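PDB 2IF2: dephospho-CoA kinase from Aquifex aeolicus, which probably catalyses the last step of coenzyme A biosynthesis, the ATP-dependent phosphorylation of the 3'-hydroxyl group of dephospho-CoA. Local coordinates for residues A[127-132]-A[169-174]; A[18-23]-A[180-185]; A[37-42]-A[62-67]. One frame throughout, in Å; residues are numbered along the deposited sequence.

Interaction 1: A[127-132]-A[169-174]; sequences LIVVYA and DYVIDN
The ring of Tyr131 meets Asp173 edge-on: OD1 of Asp173 lies near the ring plane, 3.5 Å from CD2 of Tyr131, with the carboxylate turned 48° against the ring. Tyr131 places its CG trans to its own backbone N (chi1 170°) and beside the carbonyl carbon, and the ring runs past the carboxylate with its CD2 edge facing it. OD1 of Asp173 has its hydrogen-bonding partner just beyond, in the hydroxyl of Ser175. The ring of Tyr170 is approached obliquely by Leu127 O and by CG1 of Ile128, and it also packs on Val188 of helix 178-190.

Between these two tyrosines the backbones run side by side in parallel register, Val129 opposite Val171. Val129 N donates to Tyr170 O at 2.9 Å, almost straight at 174°, while the return bond from Ile172 N to Val129 O is weak. This is how the last strand of the 2-3-1-4-5 sheet of a P-loop kinase joins: strand 126-130, bonded on its other side to strand 3-8, offers an edge, and the short strand 170-171 closes the sheet within the chain.

Before the pairing starts, Leu127 N binds OD1 of Asp169 at 3.1 Å on the syn side, somewhat out of the carboxylate plane. After it, Asn174 N reaches Tyr131 O at 2.9 Å, past an inverse gamma turn centred on Ile172. CG1 of Val129 and CG2 of Val171 lie alongside each other, 3.5 Å apart, on one face of the sheet. On the opposite face, CG2 of Ile128 touches CB of Tyr170 at 4.1 Å.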
loop_
_atom_site.group_PDB
_atom_site.type_symbol
_atom_site.label_atom_id
_atom_site.label_comp_id
_atom_site.label_asym_id
_atom_site.label_seq_id
_atom_site.Cartn_x
_atom_site.Cartn_y
_atom_site.Cartn_z
ATOM N N LEU A 127 -10.531 9.287 -0.615
ATOM C CA LEU A 127 -9.521 8.550 0.150
ATOM C C LEU A 127 -10.118 7.986 1.432
ATOM O O LEU A 127 -10.949 8.617 2.086
ATOM C CB LEU A 127 -8.328 9.449 0.495
ATOM C CG LEU A 127 -7.199 8.871 1.354
ATOM C CD1 LEU A 127 -6.492 7.731 0.647
ATOM C CD2 LEU A 127 -6.216 9.975 1.656
ATOM N N ILE A 128 -9.682 6.786 1.778
ATOM C CA ILE A 128 -10.167 6.117 2.961
ATOM C C ILE A 128 -8.980 5.784 3.825
ATOM O O ILE A 128 -8.002 5.213 3.348
ATOM C CB ILE A 128 -10.887 4.824 2.590
ATOM C CG1 ILE A 128 -11.918 5.121 1.505
ATOM C CG2 ILE A 128 -11.533 4.210 3.824
ATOM C CD1 ILE A 128 -12.715 3.923 1.054
ATOM N N VAL A 129 -9.062 6.150 5.095
ATOM C CA VAL A 129 -7.976 5.884 6.016
ATOM C C VAL A 129 -8.486 5.153 7.248
ATOM O O VAL A 129 -9.562 5.456 7.763
ATOM C CB VAL A 129 -7.288 7.188 6.436
ATOM C CG1 VAL A 129 -8.312 8.142 7.018
ATOM C CG2 VAL A 129 -6.180 6.895 7.435
ATOM N N VAL A 130 -7.701 4.181 7.702
ATOM C CA VAL A 130 -8.043 3.370 8.862
ATOM C C VAL A 130 -7.225 3.806 10.079
ATOM O O VAL A 130 -6.008 3.651 10.107
ATOM C CB VAL A 130 -7.807 1.863 8.545
ATOM C CG1 VAL A 130 -6.424 1.667 7.962
ATOM C CG2 VAL A 130 -7.987 1.020 9.790
ATOM N N TYR A 131 -7.905 4.365 11.075
ATOM C CA TYR A 131 -7.247 4.836 12.288
ATOM C C TYR A 131 -7.015 3.719 13.287
ATOM O O TYR A 131 -7.790 2.769 13.368
ATOM C CB TYR A 131 -8.081 5.931 12.959
ATOM C CG TYR A 131 -7.602 6.313 14.349
ATOM C CD1 TYR A 131 -6.430 7.057 14.534
ATOM C CD2 TYR A 131 -8.319 5.922 15.483
ATOM C CE1 TYR A 131 -5.987 7.404 15.821
ATOM C CE2 TYR A 131 -7.885 6.259 16.770
ATOM C CZ TYR A 131 -6.722 6.999 16.934
ATOM O OH TYR A 131 -6.307 7.333 18.208
ATOM N N ALA A 132 -5.945 3.859 14.060
ATOM C CA ALA A 132 -5.581 2.881 15.079
ATOM C C ALA A 132 -4.362 3.376 15.855
ATOM O O ALA A 132 -3.298 3.607 15.273
ATOM C CB ALA A 132 -5.279 1.538 14.427
ATOM N N ASP A 169 -11.725 11.467 3.464
ATOM C CA ASP A 169 -13.122 11.799 3.681
ATOM C C ASP A 169 -13.860 10.631 4.336
ATOM O O ASP A 169 -15.070 10.679 4.534
ATOM C CB ASP A 169 -13.794 12.202 2.354
ATOM C CG ASP A 169 -13.333 11.360 1.166
ATOM O OD1 ASP A 169 -12.190 11.533 0.691
ATOM O OD2 ASP A 169 -14.127 10.523 0.703
ATOM N N TYR A 170 -13.120 9.581 4.674
ATOM C CA TYR A 170 -13.704 8.423 5.338
ATOM C C TYR A 170 -12.693 7.798 6.289
ATOM O O TYR A 170 -11.574 7.462 5.893
ATOM C CB TYR A 170 -14.141 7.388 4.316
ATOM C CG TYR A 170 -15.241 7.851 3.402
ATOM C CD1 TYR A 170 -15.064 7.849 2.028
ATOM C CD2 TYR A 170 -16.476 8.242 3.903
ATOM C CE1 TYR A 170 -16.080 8.215 1.167
ATOM C CE2 TYR A 170 -17.506 8.616 3.043
ATOM C CZ TYR A 170 -17.295 8.595 1.673
ATOM O OH TYR A 170 -18.282 8.943 0.788
ATOM N N VAL A 171 -13.086 7.642 7.545
ATOM C CA VAL A 171 -12.187 7.059 8.523
ATOM C C VAL A 171 -12.838 5.925 9.289
ATOM O O VAL A 171 -13.644 6.151 10.191
ATOM C CB VAL A 171 -11.707 8.110 9.525
ATOM C CG1 VAL A 171 -10.671 7.497 10.458
ATOM C CG2 VAL A 171 -11.133 9.307 8.782
ATOM N N ILE A 172 -12.486 4.698 8.932
ATOM C CA ILE A 172 -13.053 3.547 9.615
ATOM C C ILE A 172 -12.193 3.110 10.791
ATOM O O ILE A 172 -11.417 2.163 10.682
ATOM C CB ILE A 172 -13.255 2.342 8.656
ATOM C CG1 ILE A 172 -12.045 2.163 7.757
ATOM C CG2 ILE A 172 -14.481 2.554 7.802
ATOM C CD1 ILE A 172 -12.298 1.203 6.628
ATOM N N ASP A 173 -12.335 3.802 11.917
ATOM C CA ASP A 173 -11.574 3.467 13.113
ATOM C C ASP A 173 -11.535 1.961 13.380
ATOM O O ASP A 173 -12.577 1.316 13.491
ATOM C CB ASP A 173 -12.173 4.179 14.324
ATOM C CG ASP A 173 -11.794 3.517 15.629
ATOM O OD1 ASP A 173 -10.596 3.237 15.829
ATOM O OD2 ASP A 173 -12.696 3.269 16.451
ATOM N N ASN A 174 -10.329 1.412 13.491
ATOM C CA ASN A 174 -10.158 -0.017 13.748
ATOM C C ASN A 174 -9.439 -0.264 15.083
ATOM O O ASN A 174 -8.475 -1.035 15.152
ATOM C CB ASN A 174 -9.369 -0.668 12.599
ATOM C CG ASN A 174 -9.478 -2.192 12.587
ATOM O OD1 ASN A 174 -8.595 -2.875 12.083
ATOM N ND2 ASN A 174 -10.571 -2.722 13.121
#

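Interaction 2: A[18-23]-A[180-185]; sequences AQMFRE and ETYKQV
Glu23, whose carboxylate approaches the ring of Tyr182, keeps the helical bond from its backbone N to Gln19 O, 2.9 Å long. Most of the interface is apolar, and selenomethionine Met20 carries the larger share of it. CB of Met20 lies at the edge of the Tyr182 ring, 3.7 Å from CD1. Farther out, the selenium stands 5.2 Å from the ring centroid and 84° off its normal, an edge-on Met-aromatic contact. The Met20 side chain bends at chi3 (137°), laying the methyl CE between CB of Tyr182, at 3.3 Å, and CG2 of Thr181, at 3.5 Å.

Helix 14-23 is the one that follows the P-loop, and helix 178-190 is the C-terminal helix laid against it; over these short segments the axes pass 10.1 Å apart and cross at -52°. Nearer the sheet, the Phe21 ring takes CB of Val185 over one face, offset toward its rim, with CZ of Phe21 4.2 Å from that carbon. The same phenyl group also packs on Val28 and Ile109 of two sheet strands. CG2 of Val185 reaches back to CB of Met20, likewise at 4.2 Å.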
loop_
_atom_site.group_PDB
_atom_site.type_symbol
_atom_site.label_atom_id
_atom_site.label_comp_id
_atom_site.label_asym_id
_atom_site.label_seq_id
_atom_site.Cartn_x
_atom_site.Cartn_y
_atom_site.Cartn_z
ATOM N N ALA A 18 -9.474 -4.110 3.527
ATOM C CA ALA A 18 -9.422 -4.387 2.100
ATOM C C ALA A 18 -10.258 -5.629 1.811
ATOM O O ALA A 18 -10.953 -5.678 0.801
ATOM C CB ALA A 18 -7.986 -4.612 1.646
ATOM N N GLN A 19 -10.192 -6.611 2.713
ATOM C CA GLN A 19 -10.926 -7.867 2.575
ATOM C C GLN A 19 -12.430 -7.696 2.713
ATOM O O GLN A 19 -13.201 -8.114 1.848
ATOM C CB GLN A 19 -10.438 -8.880 3.608
ATOM C CG GLN A 19 -10.794 -10.335 3.281
ATOM C CD GLN A 19 -10.568 -10.687 1.805
ATOM O OE1 GLN A 19 -11.470 -10.541 0.982
ATOM N NE2 GLN A 19 -9.358 -11.138 1.471
HETATM N N MSE A 20 -12.851 -7.086 3.809
HETATM C CA MSE A 20 -14.264 -6.869 4.029
HETATM C C MSE A 20 -14.827 -6.236 2.765
HETATM O O MSE A 20 -15.834 -6.699 2.226
HETATM C CB MSE A 20 -14.461 -5.949 5.235
HETATM C CG MSE A 20 -13.779 -6.442 6.512
HETATM SE SE MSE A 20 -13.901 -5.183 7.996
HETATM C CE MSE A 20 -14.333 -6.368 9.463
ATOM N N PHE A 21 -14.152 -5.194 2.279
ATOM C CA PHE A 21 -14.576 -4.473 1.067
ATOM C C PHE A 21 -14.720 -5.360 -0.164
ATOM O O PHE A 21 -15.553 -5.079 -1.032
ATOM C CB PHE A 21 -13.595 -3.336 0.736
ATOM C CG PHE A 21 -14.033 -1.984 1.238
ATOM C CD1 PHE A 21 -13.217 -1.244 2.087
ATOM C CD2 PHE A 21 -15.272 -1.459 0.884
ATOM C CE1 PHE A 21 -13.627 -0.005 2.582
ATOM C CE2 PHE A 21 -15.686 -0.217 1.379
ATOM C CZ PHE A 21 -14.861 0.509 2.230
ATOM N N ARG A 22 -13.890 -6.406 -0.242
ATOM C CA ARG A 22 -13.916 -7.337 -1.368
ATOM C C ARG A 22 -15.123 -8.250 -1.255
ATOM O O ARG A 22 -15.760 -8.618 -2.254
ATOM C CB ARG A 22 -12.654 -8.198 -1.417
ATOM C CG ARG A 22 -11.384 -7.467 -1.811
ATOM C CD ARG A 22 -10.351 -8.437 -2.405
ATOM N NE ARG A 22 -8.979 -7.972 -2.198
ATOM C CZ ARG A 22 -8.379 -7.968 -1.016
ATOM N NH1 ARG A 22 -9.030 -8.416 0.058
ATOM N NH2 ARG A 22 -7.147 -7.489 -0.902
ATOM N N GLU A 23 -15.420 -8.634 -0.021
ATOM C CA GLU A 23 -16.558 -9.481 0.245
ATOM C C GLU A 23 -17.770 -8.709 -0.203
ATOM O O GLU A 23 -18.626 -9.244 -0.899
ATOM C CB GLU A 23 -16.640 -9.781 1.731
ATOM C CG GLU A 23 -15.505 -10.658 2.211
ATOM C CD GLU A 23 -15.054 -10.325 3.625
ATOM O OE1 GLU A 23 -15.902 -9.922 4.457
ATOM O OE2 GLU A 23 -13.847 -10.484 3.904
ATOM N N GLU A 180 -17.696 -3.432 14.906
ATOM C CA GLU A 180 -17.739 -2.007 14.591
ATOM C C GLU A 180 -16.970 -1.680 13.328
ATOM O O GLU A 180 -17.440 -0.923 12.484
ATOM C CB GLU A 180 -17.167 -1.177 15.747
ATOM C CG GLU A 180 -18.199 -0.658 16.746
ATOM C CD GLU A 180 -17.599 -0.349 18.121
ATOM O OE1 GLU A 180 -18.353 0.104 19.015
ATOM O OE2 GLU A 180 -16.377 -0.563 18.317
ATOM N N THR A 181 -15.783 -2.246 13.192
ATOM C CA THR A 181 -14.996 -1.956 12.020
ATOM C C THR A 181 -15.732 -2.346 10.739
ATOM O O THR A 181 -15.721 -1.595 9.762
ATOM C CB THR A 181 -13.642 -2.658 12.096
ATOM O OG1 THR A 181 -12.849 -2.267 10.973
ATOM C CG2 THR A 181 -13.818 -4.163 12.093
ATOM N N TYR A 182 -16.391 -3.504 10.753
ATOM C CA TYR A 182 -17.139 -3.985 9.582
ATOM C C TYR A 182 -18.446 -3.226 9.374
ATOM O O TYR A 182 -18.908 -3.047 8.245
ATOM C CB TYR A 182 -17.462 -5.473 9.720
ATOM C CG TYR A 182 -18.171 -6.050 8.512
ATOM C CD1 TYR A 182 -17.541 -6.117 7.275
ATOM C CD2 TYR A 182 -19.483 -6.515 8.602
ATOM C CE1 TYR A 182 -18.202 -6.633 6.155
ATOM C CE2 TYR A 182 -20.152 -7.029 7.488
ATOM C CZ TYR A 182 -19.509 -7.083 6.271
ATOM O OH TYR A 182 -20.179 -7.554 5.169
ATOM N N LYS A 183 -19.046 -2.801 10.478
ATOM C CA LYS A 183 -20.289 -2.064 10.425
ATOM C C LYS A 183 -20.014 -0.706 9.780
ATOM O O LYS A 183 -20.888 -0.138 9.126
ATOM C CB LYS A 183 -20.860 -1.917 11.842
ATOM C CG LYS A 183 -22.300 -1.400 11.923
ATOM C CD LYS A 183 -22.955 -1.725 13.277
ATOM C CE LYS A 183 -24.269 -0.961 13.484
ATOM N NZ LYS A 183 -25.159 -0.941 12.278
ATOM N N GLN A 184 -18.787 -0.206 9.939
ATOM C CA GLN A 184 -18.373 1.082 9.367
ATOM C C GLN A 184 -18.084 0.998 7.874
ATOM O O GLN A 184 -18.595 1.798 7.088
ATOM C CB GLN A 184 -17.124 1.608 10.080
ATOM C CG GLN A 184 -17.409 2.573 11.212
ATOM C CD GLN A 184 -16.528 2.332 12.422
ATOM O OE1 GLN A 184 -15.302 2.324 12.319
ATOM N NE2 GLN A 184 -17.157 2.118 13.583
ATOM N N VAL A 185 -17.246 0.044 7.484
ATOM C CA VAL A 185 -16.929 -0.120 6.076
ATOM C C VAL A 185 -18.244 -0.281 5.319
ATOM O O VAL A 185 -18.444 0.329 4.268
ATOM C CB VAL A 185 -16.026 -1.361 5.828
ATOM C CG1 VAL A 185 -14.744 -1.242 6.632
ATOM C CG2 VAL A 185 -16.762 -2.625 6.207
#

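Interaction 3: A[37-42]-A[62-67]; sequences SFYRKG and GNIDRK
Tyr39 and Arg66 form a cation-pi pair, tying the loop between helices 31-36 and 44-53 to the start of helix 66-71, directly after the small antiparallel hairpin of strands 59-60 and 63-64. The guanidinium comes over one face of the phenol ring: CZ of Arg66 stands 4.7 Å from the ring centroid and only 17° off the normal. The planes are 41° apart, so the guanidinium is tilted over the ring and not laid flat on it. NH2 makes the nearest approach, 3.7 Å from CD1 of Tyr39, above the rim and not the centre. With turns at chi2 and chi3 the arginine chain runs out across to the ring.

Apolar packing uses the edge of the same ring. CD1 of Ile64 lies near the ring plane, 3.6 Å from CD2 of Tyr39, and also touches the tyrosine CB at 3.8 Å. Ile64 is buried, for its side chain packs on Tyr46 and Val50 of helix 44-53 as well, while Tyr39 rests on Leu83 and Thr87 of helix 77-91.

Contacts between chain and backbone oxygen are looser and lie at the surface. Arg40 O is 4.1 Å from CB of Asn63. The turn at chi2 of Lys41 (-68°) brings its CD to 3.8 Å from Gly62 O, an oxygen that also accepts a weak hydrogen bond from the hydroxyl of Tyr46.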
loop_
_atom_site.group_PDB
_atom_site.type_symbol
_atom_site.label_atom_id
_atom_site.label_comp_id
_atom_site.label_asym_id
_atom_site.label_seq_id
_atom_site.Cartn_x
_atom_site.Cartn_y
_atom_site.Cartn_z
ATOM N N SER A 37 6.238 -7.995 -5.847
ATOM C CA SER A 37 6.343 -9.064 -6.830
ATOM C C SER A 37 7.177 -8.604 -8.005
ATOM O O SER A 37 7.487 -9.384 -8.906
ATOM C CB SER A 37 4.966 -9.458 -7.354
ATOM O OG SER A 37 4.517 -8.535 -8.336
ATOM N N PHE A 38 7.529 -7.329 -8.009
ATOM C CA PHE A 38 8.306 -6.779 -9.109
ATOM C C PHE A 38 9.784 -7.128 -8.993
ATOM O O PHE A 38 10.481 -7.256 -10.004
ATOM C CB PHE A 38 8.113 -5.263 -9.150
ATOM C CG PHE A 38 6.697 -4.835 -9.440
ATOM C CD1 PHE A 38 6.247 -3.580 -9.041
ATOM C CD2 PHE A 38 5.827 -5.666 -10.147
ATOM C CE1 PHE A 38 4.954 -3.154 -9.343
ATOM C CE2 PHE A 38 4.531 -5.254 -10.458
ATOM C CZ PHE A 38 4.094 -3.994 -10.054
ATOM N N TYR A 39 10.240 -7.302 -7.756
ATOM C CA TYR A 39 11.636 -7.625 -7.467
ATOM C C TYR A 39 11.953 -9.135 -7.432
ATOM O O TYR A 39 13.014 -9.545 -6.940
ATOM C CB TYR A 39 12.038 -7.014 -6.123
ATOM C CG TYR A 39 11.704 -5.547 -5.927
ATOM C CD1 TYR A 39 10.440 -5.151 -5.494
ATOM C CD2 TYR A 39 12.685 -4.564 -6.077
ATOM C CE1 TYR A 39 10.163 -3.810 -5.198
ATOM C CE2 TYR A 39 12.420 -3.221 -5.786
ATOM C CZ TYR A 39 11.161 -2.849 -5.341
ATOM O OH TYR A 39 10.903 -1.535 -4.997
ATOM N N ARG A 40 11.041 -9.945 -7.967
ATOM C CA ARG A 40 11.199 -11.395 -7.977
ATOM C C ARG A 40 12.279 -11.932 -8.913
ATOM O O ARG A 40 13.386 -12.228 -8.458
ATOM C CB ARG A 40 9.855 -12.073 -8.267
ATOM C CG ARG A 40 8.869 -12.009 -7.084
ATOM C CD ARG A 40 9.549 -12.450 -5.775
ATOM N NE ARG A 40 8.731 -12.237 -4.577
ATOM C CZ ARG A 40 9.122 -12.535 -3.335
ATOM N NH1 ARG A 40 8.309 -12.302 -2.311
ATOM N NH2 ARG A 40 10.325 -13.068 -3.111
ATOM N N LYS A 41 11.986 -12.075 -10.203
ATOM C CA LYS A 41 13.013 -12.590 -11.108
ATOM C C LYS A 41 12.718 -12.382 -12.587
ATOM O O LYS A 41 13.214 -11.437 -13.204
ATOM C CB LYS A 41 13.258 -14.075 -10.834
ATOM C CG LYS A 41 14.729 -14.422 -10.596
ATOM C CD LYS A 41 15.555 -14.251 -11.869
ATOM C CE LYS A 41 15.028 -15.132 -13.016
ATOM N NZ LYS A 41 15.182 -16.605 -12.776
ATOM N N GLY A 42 11.931 -13.277 -13.171
ATOM C CA GLY A 42 11.597 -13.124 -14.576
ATOM C C GLY A 42 10.733 -11.889 -14.791
ATOM O O GLY A 42 10.573 -11.418 -15.921
ATOM N N GLY A 62 21.304 -15.028 -8.433
ATOM C CA GLY A 62 19.938 -15.253 -8.859
ATOM C C GLY A 62 19.030 -14.044 -8.753
ATOM O O GLY A 62 18.620 -13.482 -9.766
ATOM N N ASN A 63 18.705 -13.643 -7.529
ATOM C CA ASN A 63 17.823 -12.501 -7.315
ATOM C C ASN A 63 18.580 -11.266 -6.874
ATOM O O ASN A 63 19.801 -11.194 -7.014
ATOM C CB ASN A 63 16.768 -12.838 -6.264
ATOM C CG ASN A 63 17.354 -13.555 -5.071
ATOM O OD1 ASN A 63 18.403 -13.164 -4.544
ATOM N ND2 ASN A 63 16.679 -14.609 -4.631
ATOM N N ILE A 64 17.841 -10.294 -6.340
ATOM C CA ILE A 64 18.440 -9.047 -5.870
ATOM C C ILE A 64 18.342 -8.854 -4.368
ATOM O O ILE A 64 17.314 -9.127 -3.754
ATOM C CB ILE A 64 17.823 -7.777 -6.559
ATOM C CG1 ILE A 64 16.350 -7.615 -6.201
ATOM C CG2 ILE A 64 17.980 -7.871 -8.074
ATOM C CD1 ILE A 64 15.750 -6.345 -6.775
ATOM N N ASP A 65 19.433 -8.376 -3.787
ATOM C CA ASP A 65 19.491 -8.121 -2.361
ATOM C C ASP A 65 18.679 -6.881 -2.037
ATOM O O ASP A 65 19.110 -5.765 -2.319
ATOM C CB ASP A 65 20.934 -7.894 -1.928
ATOM C CG ASP A 65 21.035 -7.510 -0.477
ATOM O OD1 ASP A 65 22.158 -7.257 0.013
ATOM O OD2 ASP A 65 19.971 -7.465 0.178
ATOM N N ARG A 66 17.514 -7.066 -1.426
ATOM C CA ARG A 66 16.670 -5.924 -1.086
ATOM C C ARG A 66 17.376 -4.939 -0.147
ATOM O O ARG A 66 16.912 -3.814 0.048
ATOM C CB ARG A 66 15.348 -6.396 -0.462
ATOM C CG ARG A 66 14.096 -6.057 -1.286
ATOM C CD ARG A 66 13.877 -4.548 -1.402
ATOM N NE ARG A 66 12.701 -4.059 -0.682
ATOM C CZ ARG A 66 11.444 -4.419 -0.948
ATOM N NH1 ARG A 66 10.425 -3.918 -0.239
ATOM N NH2 ARG A 66 11.197 -5.288 -1.921
ATOM N N LYS A 67 18.501 -5.358 0.420
ATOM C CA LYS A 67 19.258 -4.509 1.334
ATOM C C LYS A 67 20.352 -3.753 0.598
ATOM O O LYS A 67 20.584 -2.572 0.848
ATOM C CB LYS A 67 19.865 -5.352 2.466
ATOM C CG LYS A 67 19.046 -5.341 3.772
ATOM C CD LYS A 67 17.576 -5.767 3.568
ATOM C CE LYS A 67 16.742 -5.573 4.835
ATOM N NZ LYS A 67 15.332 -6.001 4.646
#

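Overall arrangement
Interactions 1 and 2 are neighbours, their centres 11 Å apart, and share the chain that runs from strand 170-171 into helix 178-190. Ile172 CD1 touches Val185 CG1 at 3.5 Å, so the segment following the edge strand packs directly on the last helix. Interaction 1 adjoins the predicted ATP site through Val130, whose side chain lies about 4 Å from that of Lys14 and about 6 Å from a sulfate ion, probably from the crystallisation liquor. Interaction 2 lies beside that site, with Met20 four residues on from Thr16 in the same helix. Interaction 3 lies away from it, across the chain's centre, its own centre about 33 Å from either of the others. In sequence it is nested inside the long loop closed by interaction 2.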